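Local coordinates for protein putative isomerase (Sinorhizobium meliloti, PDB 2PPG) that is a putative isomerase of the mandelate racemase / muconate lactonizing enzyme family, with an enolase-superfamily fold, at residues A[6-11]-A[60-65]. Sequence-based numbering, arbitrary orientation.
Sequences RVKKIE and ETENGA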
# COMPACT_ATOMS: atom_id res chain seq x y z
N ARG A 6 42.49 -12.94 28.19
CA ARG A 6 41.66 -11.76 28.06
C ARG A 6 42.40 -10.54 27.55
O ARG A 6 43.63 -10.44 27.64
CB ARG A 6 41.05 -11.44 29.43
CG ARG A 6 40.40 -12.64 30.13
CD ARG A 6 39.16 -13.09 29.37
NE ARG A 6 38.15 -13.67 30.26
CZ ARG A 6 37.68 -14.91 30.16
NH1 ARG A 6 36.75 -15.32 31.01
NH2 ARG A 6 38.11 -15.73 29.20
N VAL A 7 41.63 -9.58 27.04
CA VAL A 7 42.15 -8.30 26.62
C VAL A 7 42.71 -7.54 27.82
O VAL A 7 42.01 -7.36 28.81
CB VAL A 7 41.08 -7.48 25.94
CG1 VAL A 7 41.56 -6.06 25.74
CG2 VAL A 7 40.72 -8.12 24.60
N LYS A 8 43.96 -7.11 27.71
CA LYS A 8 44.67 -6.46 28.80
C LYS A 8 44.92 -4.98 28.54
O LYS A 8 44.83 -4.16 29.45
CB LYS A 8 46.00 -7.17 29.04
CG LYS A 8 46.92 -6.52 30.06
CD LYS A 8 48.23 -7.28 30.07
CE LYS A 8 49.41 -6.41 30.49
NZ LYS A 8 50.69 -7.10 30.13
N LYS A 9 45.26 -4.63 27.31
CA LYS A 9 45.71 -3.28 27.03
C LYS A 9 45.11 -2.80 25.73
O LYS A 9 45.03 -3.56 24.76
CB LYS A 9 47.23 -3.23 26.95
CG LYS A 9 47.86 -1.91 27.41
CD LYS A 9 49.19 -1.61 26.71
CE LYS A 9 50.21 -2.73 26.86
NZ LYS A 9 51.51 -2.38 26.21
N ILE A 10 44.70 -1.54 25.71
CA ILE A 10 44.13 -0.93 24.51
C ILE A 10 44.72 0.45 24.30
O ILE A 10 44.55 1.32 25.13
CB ILE A 10 42.59 -0.83 24.63
CG1 ILE A 10 41.98 -2.25 24.63
CG2 ILE A 10 42.02 -0.01 23.49
CD1 ILE A 10 40.48 -2.28 24.48
N GLU A 11 45.43 0.64 23.19
CA GLU A 11 46.00 1.95 22.86
C GLU A 11 45.51 2.46 21.50
O GLU A 11 45.33 1.67 20.57
CB GLU A 11 47.52 1.87 22.86
CG GLU A 11 48.13 1.49 24.20
CD GLU A 11 49.55 0.95 24.07
OE1 GLU A 11 49.74 -0.13 23.47
OE2 GLU A 11 50.47 1.60 24.59
N GLU A 60 46.13 -5.66 23.12
CA GLU A 60 46.96 -6.77 23.57
C GLU A 60 46.28 -7.62 24.64
O GLU A 60 45.71 -7.10 25.61
CB GLU A 60 48.31 -6.25 24.07
CG GLU A 60 49.29 -7.34 24.51
CD GLU A 60 50.66 -6.80 24.94
OE1 GLU A 60 50.97 -5.63 24.59
OE2 GLU A 60 51.42 -7.53 25.61
N THR A 61 46.35 -8.94 24.46
CA THR A 61 45.83 -9.90 25.42
C THR A 61 46.82 -10.15 26.56
O THR A 61 47.97 -9.77 26.48
CB THR A 61 45.52 -11.24 24.76
OG1 THR A 61 46.75 -11.83 24.30
CG2 THR A 61 44.59 -11.05 23.60
N GLU A 62 46.34 -10.81 27.61
CA GLU A 62 47.15 -11.12 28.79
C GLU A 62 48.40 -11.96 28.46
O GLU A 62 49.42 -11.82 29.11
CB GLU A 62 46.28 -11.84 29.82
CG GLU A 62 46.68 -11.58 31.25
CD GLU A 62 46.35 -10.16 31.69
OE1 GLU A 62 45.28 -9.65 31.30
OE2 GLU A 62 47.17 -9.55 32.41
N ASN A 63 48.31 -12.82 27.45
CA ASN A 63 49.41 -13.70 27.06
C ASN A 63 50.27 -13.13 25.93
O ASN A 63 51.09 -13.84 25.35
CB ASN A 63 48.90 -15.07 26.65
CG ASN A 63 48.07 -15.74 27.73
OD1 ASN A 63 48.32 -15.56 28.92
ND2 ASN A 63 47.08 -16.53 27.31
N GLY A 64 50.05 -11.87 25.59
CA GLY A 64 50.94 -11.17 24.68
C GLY A 64 50.59 -11.20 23.20
O GLY A 64 51.38 -10.74 22.38
N ALA A 65 49.41 -11.72 22.85
CA ALA A 65 48.94 -11.54 21.48
C ALA A 65 48.52 -10.07 21.24
O ALA A 65 48.10 -9.36 22.17
CB ALA A 65 47.80 -12.51 21.13
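The Glu62 carboxylate offers one face to Lys8, whose side chain crosses that of Glu62 at about a right angle: Lys8 CB is 3.4 Å from Glu62 OE1, and Lys8 CD 3.4 Å from Glu62 OE2. Lys8 CG, anti to its own N (chi1 174°), lies between them; the three methylenes pass over the oxygen side of that face, and the extended chain then carries NZ on toward Glu60. The Glu60 carboxylate is approached from one face by both lysines. Lys9, running beside Glu60 in the same direction, places NZ obliquely above the plane, 3.7 Å from Glu60 OE1 in a long salt bridge; Lys8 NZ stands over the same face, 4.6 Å from Glu60 OE2, beyond salt-bridge range.

The backbone shows a classic bulge: Lys8 and Lys9 both face Glu60, whose O accepts from Lys8 N (2.7 Å) and Lys9 N (3.0 Å), both in the carbonyl plane. Lys9 O receives Glu60 N in return. Past the bulge, Val7 and Thr61 form a non-hydrogen-bonded antiparallel pair (CA to CA 4.2 Å, side chains diverging) and pack on helix 119-140 of the N-terminal domain. Arg6 O takes Glu62 N at 2.7 Å as 60-65 enters a type I turn.

Backbone bonds thus fix the register. Lys9 NZ, at long range between the Glu60 and Glu11 carboxylates, and the more distant Lys8 NZ probably offset part of the carboxylate charge, alongside Arg58, salt-bridged to Glu60 OE1.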